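Local coordinates for ABC sugar transporter, periplasmic sugar binding protein (Legionella pneumophila subsp. pneumophila, PDB 3ROT), which probably binds a sugar in the periplasm and hands it to an ABC transporter for import, at residues A25-E30 / Q246-G251; K49-I54 / S76-R81; I255-L260 / V269-A274. All coordinates share one frame; numbering follows the deposited sequence.

In the fold
All three contacts lie in the lobe built around the six-stranded parallel sheet that contains strand 5-9, the first strand of the chain; it is one of the two parallel-sheet domains of the protein. Interactions 1 and 3 are neighbours, with centres about 10 Å apart, because both use helix 247-264: 246-251 meets helix 16-32, and 255-260 holds the chain leading into the last strand, 271-272. They touch directly, as where A25 CB lies 3.7 Å from I255 CG1. Interaction 2 joins two other helices, 47-59 and 76-85. Its centre is about 23 Å from that of interaction 1 and about 21 Å from that of interaction 3, with no touching atoms.

Interaction 1 of 3, residues A25-E30 / Q246-G251; sequences AKKAAE and QPFLMG
A25 and G251 bring two helices almost backbone to backbone: their CA atoms are 4.2 Å apart, and A25 N lies 3.6 Å from G251 C. The helices are 16-32, which follows the first strand of the protein, and 247-264, which follows the last strand of the second lobe's sheet and brings the chain back to the first lobe of this two-lobed periplasmic binding protein fold. G251 has no side chain on the face turned to A25, and this permits the approach; the methyl CB of A25 comes alongside the glycine carbonyl, 3.9 Å from G251 O.

Toward the start of helix 247-264 the contact is looser: F248, one turn before G251, meets K27, two residues after A25. The ring of F248 reaches over toward helix 16-32 because its CG stands anti to the backbone N (chi1 -178°), and its far atom CZ comes 4.3 Å from K27 CB. That methylene meets the ring obliquely. The rest of the lysine chain leads away, and its NZ forms a long, weak ion pair with E31.

Further out, A28 rests on Y252, I255 and T256 along helix 247-264, while A25 also packs against L36 of strand 35-39, so the first helix is wedged between the sheet and the returning helix. At the start of helix 247-264, P247 and selenomethionine M250 both pack on Y17, near the start of helix 16-32. The second subunit reaches this contact as well: R212 of that subunit packs on F248, its D214 on K27, and its N173 hydrogen-bonds through OD1 to K26 NZ.

The first turn of helix 247-264 sets the glycine in place. G251 N is bonded to P247 O at 2.8 Å, and G251 O in turn accepts a hydrogen bond from the hydroxyl of S254.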
loop_
_atom_site.group_PDB
_atom_site.type_symbol
_atom_site.label_atom_id
_atom_site.label_comp_id
_atom_site.label_asym_id
_atom_site.label_seq_id
_atom_site.Cartn_x
_atom_site.Cartn_y
_atom_site.Cartn_z
ATOM N N ALA A 25 -20.047 -1.795 -2.154
ATOM C CA ALA A 25 -20.754 -3.014 -1.806
ATOM C C ALA A 25 -21.400 -2.877 -0.419
ATOM O O ALA A 25 -22.564 -3.238 -0.227
ATOM C CB ALA A 25 -19.791 -4.192 -1.830
ATOM N N LYS A 26 -20.634 -2.350 0.537
ATOM C CA LYS A 26 -21.112 -2.142 1.906
ATOM C C LYS A 26 -22.268 -1.142 1.969
ATOM O O LYS A 26 -23.217 -1.325 2.742
ATOM C CB LYS A 26 -19.956 -1.657 2.791
ATOM C CG LYS A 26 -18.819 -2.670 2.904
ATOM C CD LYS A 26 -17.787 -2.275 3.954
ATOM C CE LYS A 26 -17.143 -0.932 3.642
ATOM N NZ LYS A 26 -16.031 -0.629 4.590
ATOM N N LYS A 27 -22.177 -0.081 1.167
ATOM C CA LYS A 27 -23.213 0.938 1.125
ATOM C C LYS A 27 -24.512 0.315 0.603
ATOM O O LYS A 27 -25.598 0.586 1.117
ATOM C CB LYS A 27 -22.783 2.100 0.224
ATOM C CG LYS A 27 -23.748 3.272 0.245
ATOM C CD LYS A 27 -23.837 3.869 1.644
ATOM C CE LYS A 27 -25.249 4.333 1.955
ATOM N NZ LYS A 27 -25.722 5.369 0.989
ATOM N N ALA A 28 -24.391 -0.521 -0.424
ATOM C CA ALA A 28 -25.547 -1.196 -0.997
ATOM C C ALA A 28 -26.124 -2.150 0.046
ATOM O O ALA A 28 -27.338 -2.219 0.230
ATOM C CB ALA A 28 -25.140 -1.960 -2.243
ATOM N N ALA A 29 -25.247 -2.878 0.732
ATOM C CA ALA A 29 -25.685 -3.810 1.767
ATOM C C ALA A 29 -26.487 -3.056 2.833
ATOM O O ALA A 29 -27.553 -3.508 3.263
ATOM C CB ALA A 29 -24.481 -4.485 2.405
ATOM N N GLU A 30 -25.967 -1.903 3.246
ATOM C CA GLU A 30 -26.615 -1.079 4.258
ATOM C C GLU A 30 -27.994 -0.592 3.860
ATOM O O GLU A 30 -28.930 -0.706 4.642
ATOM C CB GLU A 30 -25.743 0.127 4.611
ATOM C CG GLU A 30 -24.617 -0.194 5.575
ATOM C CD GLU A 30 -23.759 1.016 5.899
ATOM O OE1 GLU A 30 -22.931 1.416 5.043
ATOM O OE2 GLU A 30 -23.925 1.570 7.011
ATOM N N GLN A 246 -14.740 2.728 -12.342
ATOM C CA GLN A 246 -15.787 3.047 -11.362
ATOM C C GLN A 246 -16.041 1.892 -10.388
ATOM O O GLN A 246 -17.131 1.327 -10.362
ATOM C CB GLN A 246 -17.109 3.417 -12.057
ATOM C CG GLN A 246 -17.014 4.652 -12.941
ATOM C CD GLN A 246 -18.362 5.249 -13.278
ATOM O OE1 GLN A 246 -19.107 4.723 -14.113
ATOM N NE2 GLN A 246 -18.689 6.355 -12.622
ATOM N N PRO A 247 -15.036 1.529 -9.578
ATOM C CA PRO A 247 -15.184 0.430 -8.610
ATOM C C PRO A 247 -16.339 0.560 -7.607
ATOM O O PRO A 247 -16.960 -0.437 -7.247
ATOM C CB PRO A 247 -13.815 0.377 -7.918
ATOM C CG PRO A 247 -13.216 1.732 -8.166
ATOM C CD PRO A 247 -13.656 2.043 -9.578
ATOM N N PHE A 248 -16.621 1.780 -7.160
ATOM C CA PHE A 248 -17.710 2.003 -6.212
ATOM C C PHE A 248 -19.026 1.522 -6.829
ATOM O O PHE A 248 -19.812 0.822 -6.188
ATOM C CB PHE A 248 -17.822 3.490 -5.860
ATOM C CG PHE A 248 -18.891 3.794 -4.848
ATOM C CD1 PHE A 248 -18.567 3.968 -3.501
ATOM C CD2 PHE A 248 -20.228 3.883 -5.233
ATOM C CE1 PHE A 248 -19.568 4.225 -2.551
ATOM C CE2 PHE A 248 -21.235 4.137 -4.295
ATOM C CZ PHE A 248 -20.901 4.308 -2.950
ATOM N N LEU A 249 -19.254 1.910 -8.083
ATOM C CA LEU A 249 -20.455 1.534 -8.823
ATOM C C LEU A 249 -20.513 0.017 -8.993
ATOM O O LEU A 249 -21.571 -0.609 -8.843
ATOM C CB LEU A 249 -20.450 2.210 -10.203
ATOM C CG LEU A 249 -21.709 2.019 -11.050
ATOM C CD1 LEU A 249 -22.902 2.660 -10.345
ATOM C CD2 LEU A 249 -21.505 2.647 -12.424
HETATM N N MSE A 250 -19.360 -0.560 -9.306
HETATM C CA MSE A 250 -19.214 -1.999 -9.499
HETATM C C MSE A 250 -19.679 -2.680 -8.215
HETATM O O MSE A 250 -20.511 -3.583 -8.239
HETATM C CB MSE A 250 -17.741 -2.319 -9.754
HETATM C CG MSE A 250 -17.448 -3.595 -10.533
HETATM SE SE MSE A 250 -15.515 -3.785 -10.763
HETATM C CE MSE A 250 -15.153 -2.224 -11.776
ATOM N N GLY A 251 -19.127 -2.232 -7.091
ATOM C CA GLY A 251 -19.497 -2.799 -5.808
ATOM C C GLY A 251 -20.977 -2.656 -5.508
ATOM O O GLY A 251 -21.659 -3.649 -5.261
#

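Interaction 2 of 3, residues K49-I54 / S76-R81; sequences KQVQFI and SKSLQR
S78 faces V51 and I54 from the neighbouring helix, and all the direct contact here is van der Waals packing on this one small side chain. Its CB lies 3.9 Å from I54 CG2, and its OG lies 3.7 Å from V51 CG1. Both of the touching methyls stand anti to their own backbone N (chi1 167° for CG1 of V51), so two residues one turn apart offer the serine a methyl each, one meeting its carbon and the other its oxygen. The nearest CA atoms, those of I54 and S78, remain 6.9 Å apart.

The helices belong to successive beta-alpha-beta units of the Rossmann-like first lobe. Helix 47-59 links strand 35-39 to strand 64-67, and helix 76-85 carries the chain on to strand 89-92. I54 turns its inner side to I9 of strand 5-9 and to F75, which places this packing close against the sheet.

Polar links between the helices run through E55, the residue directly after I54. Its OE2 is hydrogen-bonded to S78 OG, which satisfies the hydroxyl beside the valine methyl. The other carboxylate oxygen of E55, OE1, forms a salt bridge with NH1 of R81, whose extended chain runs from the next turn of helix 76-85 toward helix 47-59.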
loop_
_atom_site.group_PDB
_atom_site.type_symbol
_atom_site.label_atom_id
_atom_site.label_comp_id
_atom_site.label_asym_id
_atom_site.label_seq_id
_atom_site.Cartn_x
_atom_site.Cartn_y
_atom_site.Cartn_z
ATOM N N LYS A 49 -5.603 -18.979 -1.752
ATOM C CA LYS A 49 -6.263 -18.454 -0.563
ATOM C C LYS A 49 -7.690 -18.034 -0.926
ATOM O O LYS A 49 -8.646 -18.337 -0.201
ATOM C CB LYS A 49 -5.493 -17.252 -0.026
ATOM C CG LYS A 49 -6.037 -16.696 1.266
ATOM C CD LYS A 49 -6.129 -17.776 2.328
ATOM C CE LYS A 49 -6.090 -17.168 3.717
ATOM N NZ LYS A 49 -4.825 -16.390 3.912
ATOM N N GLN A 50 -7.830 -17.338 -2.051
ATOM C CA GLN A 50 -9.145 -16.901 -2.506
ATOM C C GLN A 50 -10.033 -18.108 -2.789
ATOM O O GLN A 50 -11.225 -18.087 -2.492
ATOM C CB GLN A 50 -9.031 -16.031 -3.768
ATOM C CG GLN A 50 -10.372 -15.828 -4.480
ATOM C CD GLN A 50 -10.314 -14.815 -5.607
ATOM O OE1 GLN A 50 -9.284 -14.644 -6.255
ATOM N NE2 GLN A 50 -11.438 -14.148 -5.859
ATOM N N VAL A 51 -9.454 -19.156 -3.369
ATOM C CA VAL A 51 -10.211 -20.364 -3.670
ATOM C C VAL A 51 -10.752 -20.949 -2.365
ATOM O O VAL A 51 -11.902 -21.381 -2.297
ATOM C CB VAL A 51 -9.334 -21.422 -4.396
ATOM C CG1 VAL A 51 -10.040 -22.772 -4.404
ATOM C CG2 VAL A 51 -9.060 -20.973 -5.824
ATOM N N GLN A 52 -9.926 -20.951 -1.327
ATOM C CA GLN A 52 -10.360 -21.468 -0.038
ATOM C C GLN A 52 -11.483 -20.587 0.518
ATOM O O GLN A 52 -12.456 -21.090 1.080
ATOM C CB GLN A 52 -9.178 -21.519 0.932
ATOM C CG GLN A 52 -9.529 -22.084 2.296
ATOM C CD GLN A 52 -10.381 -23.337 2.203
ATOM O OE1 GLN A 52 -10.067 -24.266 1.450
ATOM N NE2 GLN A 52 -11.465 -23.375 2.974
ATOM N N PHE A 53 -11.348 -19.271 0.358
ATOM C CA PHE A 53 -12.386 -18.347 0.820
ATOM C C PHE A 53 -13.740 -18.694 0.188
ATOM O O PHE A 53 -14.758 -18.800 0.878
ATOM C CB PHE A 53 -12.025 -16.904 0.461
ATOM C CG PHE A 53 -11.023 -16.273 1.388
ATOM C CD1 PHE A 53 -11.209 -16.314 2.767
ATOM C CD2 PHE A 53 -9.917 -15.600 0.881
ATOM C CE1 PHE A 53 -10.307 -15.689 3.629
ATOM C CE2 PHE A 53 -9.013 -14.974 1.732
ATOM C CZ PHE A 53 -9.210 -15.018 3.111
ATOM N N ILE A 54 -13.745 -18.859 -1.133
ATOM C CA ILE A 54 -14.953 -19.198 -1.874
ATOM C C ILE A 54 -15.523 -20.522 -1.387
ATOM O O ILE A 54 -16.732 -20.677 -1.236
ATOM C CB ILE A 54 -14.655 -19.328 -3.389
ATOM C CG1 ILE A 54 -14.244 -17.968 -3.955
ATOM C CG2 ILE A 54 -15.869 -19.876 -4.113
ATOM C CD1 ILE A 54 -13.777 -18.010 -5.384
ATOM N N SER A 76 -12.547 -22.993 -11.411
ATOM C CA SER A 76 -13.504 -23.897 -12.053
ATOM C C SER A 76 -14.312 -24.793 -11.123
ATOM O O SER A 76 -15.540 -24.746 -11.112
ATOM C CB SER A 76 -12.781 -24.766 -13.076
ATOM O OG SER A 76 -12.087 -23.949 -13.998
ATOM N N LYS A 77 -13.617 -25.616 -10.351
ATOM C CA LYS A 77 -14.280 -26.543 -9.445
ATOM C C LYS A 77 -15.183 -25.836 -8.443
ATOM O O LYS A 77 -16.305 -26.270 -8.200
ATOM C CB LYS A 77 -13.240 -27.374 -8.698
ATOM C CG LYS A 77 -13.777 -28.694 -8.195
ATOM C CD LYS A 77 -13.025 -29.850 -8.838
ATOM C CE LYS A 77 -13.029 -29.738 -10.355
ATOM N NZ LYS A 77 -12.218 -30.817 -10.994
ATOM N N SER A 78 -14.684 -24.754 -7.860
ATOM C CA SER A 78 -15.450 -23.990 -6.882
ATOM C C SER A 78 -16.705 -23.404 -7.520
ATOM O O SER A 78 -17.788 -23.446 -6.934
ATOM C CB SER A 78 -14.591 -22.861 -6.312
ATOM O OG SER A 78 -13.392 -23.372 -5.753
ATOM N N LEU A 79 -16.546 -22.858 -8.725
ATOM C CA LEU A 79 -17.656 -22.266 -9.457
ATOM C C LEU A 79 -18.700 -23.322 -9.786
ATOM O O LEU A 79 -19.897 -23.095 -9.626
ATOM C CB LEU A 79 -17.150 -21.620 -10.748
ATOM C CG LEU A 79 -16.341 -20.339 -10.525
ATOM C CD1 LEU A 79 -15.775 -19.848 -11.853
ATOM C CD2 LEU A 79 -17.235 -19.273 -9.879
ATOM N N GLN A 80 -18.234 -24.471 -10.256
ATOM C CA GLN A 80 -19.129 -25.564 -10.595
ATOM C C GLN A 80 -19.849 -26.051 -9.343
ATOM O O GLN A 80 -21.050 -26.335 -9.371
ATOM C CB GLN A 80 -18.340 -26.703 -11.246
ATOM C CG GLN A 80 -18.007 -26.440 -12.704
ATOM C CD GLN A 80 -17.056 -27.468 -13.279
ATOM O OE1 GLN A 80 -17.104 -28.641 -12.919
ATOM N NE2 GLN A 80 -16.192 -27.032 -14.191
ATOM N N ARG A 81 -19.115 -26.136 -8.241
ATOM C CA ARG A 81 -19.710 -26.569 -6.981
ATOM C C ARG A 81 -20.831 -25.598 -6.626
ATOM O O ARG A 81 -21.963 -26.008 -6.363
ATOM C CB ARG A 81 -18.659 -26.575 -5.866
ATOM C CG ARG A 81 -19.196 -26.980 -4.500
ATOM C CD ARG A 81 -18.128 -26.846 -3.421
ATOM N NE ARG A 81 -18.706 -26.856 -2.078
ATOM C CZ ARG A 81 -18.034 -26.566 -0.964
ATOM N NH1 ARG A 81 -16.747 -26.238 -1.021
ATOM N NH2 ARG A 81 -18.650 -26.601 0.212
#

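Interaction 3 of 3, residues I255-L260 / V269-A274; sequences ITQLVL and VNINTA
The side-chain amide of Q257 pairs with both backbone polar groups of a single residue, V269, much as a neighbouring strand would. Its OE1 accepts from V269 N at 2.9 Å, and its NE2 donates to V269 O at 2.8 Å. Both bonds are close to straight, 166° and 170° at the hydrogen, but they differ in approach. V269 O lies nearly in the plane of the glutamine amide, and NE2 in turn lies in the plane of the V269 carbonyl; the V269 N-H comes to OE1 tilted out of the Q257 carbonyl plane.

Apolar atoms flank the pair. CD1 of I271, arriving from the opposite direction to the glutamine chain, sits 3.3 Å from Q257 NE2, and CG2 of V269 lies 3.7 Å from OE1. A bend at chi2 (-147°) brings the glutamine amide round to the valine backbone, and the Q257 side chain also packs on P268 and L108.

The contact joins helix 247-264 to the edge of the six-stranded sheet of the first lobe, where strand 271-272 bonds through the backbone of I271 to F107 and G109. At the end of this short strand, N272 OD1 takes the N-H of A274 at 3.0 Å in an Asx turn.

Donor facing acceptor at both ends defines which end of the Q257 amide is nitrogen. It also means that, although V269 is exposed and precedes the strand, its N-H and its carbonyl oxygen both have protein partners.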
loop_
_atom_site.group_PDB
_atom_site.type_symbol
_atom_site.label_atom_id
_atom_site.label_comp_id
_atom_site.label_asym_id
_atom_site.label_seq_id
_atom_site.Cartn_x
_atom_site.Cartn_y
_atom_site.Cartn_z
ATOM N N ILE A 255 -23.897 -6.050 -5.469
ATOM C CA ILE A 255 -24.666 -6.505 -4.304
ATOM C C ILE A 255 -26.157 -6.261 -4.552
ATOM O O ILE A 255 -27.007 -7.089 -4.192
ATOM C CB ILE A 255 -24.234 -5.764 -2.999
ATOM C CG1 ILE A 255 -22.809 -6.177 -2.606
ATOM C CG2 ILE A 255 -25.199 -6.080 -1.860
ATOM C CD1 ILE A 255 -22.611 -7.686 -2.514
ATOM N N THR A 256 -26.466 -5.127 -5.180
ATOM C CA THR A 256 -27.849 -4.772 -5.482
ATOM C C THR A 256 -28.523 -5.834 -6.344
ATOM O O THR A 256 -29.658 -6.225 -6.081
ATOM C CB THR A 256 -27.936 -3.393 -6.199
ATOM O OG1 THR A 256 -27.507 -2.365 -5.305
ATOM C CG2 THR A 256 -29.371 -3.089 -6.650
ATOM N N GLN A 257 -27.832 -6.314 -7.370
ATOM C CA GLN A 257 -28.426 -7.331 -8.234
ATOM C C GLN A 257 -28.610 -8.662 -7.518
ATOM O O GLN A 257 -29.619 -9.346 -7.721
ATOM C CB GLN A 257 -27.582 -7.555 -9.496
ATOM C CG GLN A 257 -27.497 -6.346 -10.420
ATOM C CD GLN A 257 -27.394 -6.738 -11.885
ATOM O OE1 GLN A 257 -28.395 -7.059 -12.529
ATOM N NE2 GLN A 257 -26.175 -6.728 -12.414
ATOM N N LEU A 258 -27.638 -9.039 -6.692
ATOM C CA LEU A 258 -27.739 -10.296 -5.973
ATOM C C LEU A 258 -28.978 -10.273 -5.097
ATOM O O LEU A 258 -29.690 -11.268 -5.007
ATOM C CB LEU A 258 -26.488 -10.542 -5.116
ATOM C CG LEU A 258 -25.241 -11.063 -5.839
ATOM C CD1 LEU A 258 -24.070 -11.111 -4.873
ATOM C CD2 LEU A 258 -25.522 -12.446 -6.417
ATOM N N VAL A 259 -29.241 -9.128 -4.472
ATOM C CA VAL A 259 -30.396 -8.977 -3.594
ATOM C C VAL A 259 -31.716 -8.949 -4.364
ATOM O O VAL A 259 -32.650 -9.667 -4.007
ATOM C CB VAL A 259 -30.286 -7.694 -2.731
ATOM C CG1 VAL A 259 -31.573 -7.487 -1.921
ATOM C CG2 VAL A 259 -29.087 -7.800 -1.797
ATOM N N LEU A 260 -31.790 -8.129 -5.414
ATOM C CA LEU A 260 -33.000 -8.029 -6.230
ATOM C C LEU A 260 -33.363 -9.407 -6.765
ATOM O O LEU A 260 -34.530 -9.734 -6.964
ATOM C CB LEU A 260 -32.786 -7.066 -7.405
ATOM C CG LEU A 260 -32.628 -5.572 -7.090
ATOM C CD1 LEU A 260 -32.276 -4.807 -8.368
ATOM C CD2 LEU A 260 -33.908 -5.035 -6.482
ATOM N N VAL A 269 -28.195 -8.961 -14.717
ATOM C CA VAL A 269 -27.637 -8.755 -16.040
ATOM C C VAL A 269 -26.185 -8.266 -16.000
ATOM O O VAL A 269 -25.714 -7.741 -14.976
ATOM C CB VAL A 269 -28.498 -7.762 -16.842
ATOM C CG1 VAL A 269 -29.913 -8.312 -16.979
ATOM C CG2 VAL A 269 -28.525 -6.405 -16.162
ATOM N N ASN A 270 -25.482 -8.475 -17.115
ATOM C CA ASN A 270 -24.093 -8.055 -17.254
ATOM C C ASN A 270 -24.101 -6.532 -17.293
ATOM O O ASN A 270 -25.013 -5.934 -17.850
ATOM C CB ASN A 270 -23.488 -8.577 -18.566
ATOM C CG ASN A 270 -23.394 -10.091 -18.618
ATOM O OD1 ASN A 270 -23.998 -10.730 -19.487
ATOM N ND2 ASN A 270 -22.635 -10.675 -17.699
ATOM N N ILE A 271 -23.089 -5.908 -16.705
ATOM C CA ILE A 271 -23.004 -4.456 -16.704
ATOM C C ILE A 271 -21.573 -3.968 -16.869
ATOM O O ILE A 271 -20.725 -4.251 -16.025
ATOM C CB ILE A 271 -23.537 -3.850 -15.389
ATOM C CG1 ILE A 271 -25.006 -4.209 -15.199
ATOM C CG2 ILE A 271 -23.379 -2.326 -15.409
ATOM C CD1 ILE A 271 -25.526 -3.810 -13.835
ATOM N N ASN A 272 -21.313 -3.244 -17.958
ATOM C CA ASN A 272 -19.989 -2.671 -18.197
ATOM C C ASN A 272 -19.976 -1.379 -17.366
ATOM O O ASN A 272 -20.701 -0.435 -17.678
ATOM C CB ASN A 272 -19.805 -2.332 -19.679
ATOM C CG ASN A 272 -18.382 -1.900 -20.006
ATOM O OD1 ASN A 272 -17.728 -1.200 -19.232
ATOM N ND2 ASN A 272 -17.898 -2.314 -21.169
ATOM N N THR A 273 -19.163 -1.336 -16.312
ATOM C CA THR A 273 -19.129 -0.167 -15.439
ATOM C C THR A 273 -18.268 1.000 -15.898
ATOM O O THR A 273 -18.250 2.042 -15.242
ATOM C CB THR A 273 -18.681 -0.544 -14.005
ATOM O OG1 THR A 273 -17.447 -1.272 -14.059
ATOM C CG2 THR A 273 -19.744 -1.379 -13.313
ATOM N N ALA A 274 -17.567 0.840 -17.020
ATOM C CA ALA A 274 -16.705 1.906 -17.520
ATOM C C ALA A 274 -17.489 3.102 -18.041
ATOM O O ALA A 274 -18.614 2.980 -18.516
ATOM C CB ALA A 274 -15.772 1.382 -18.605
#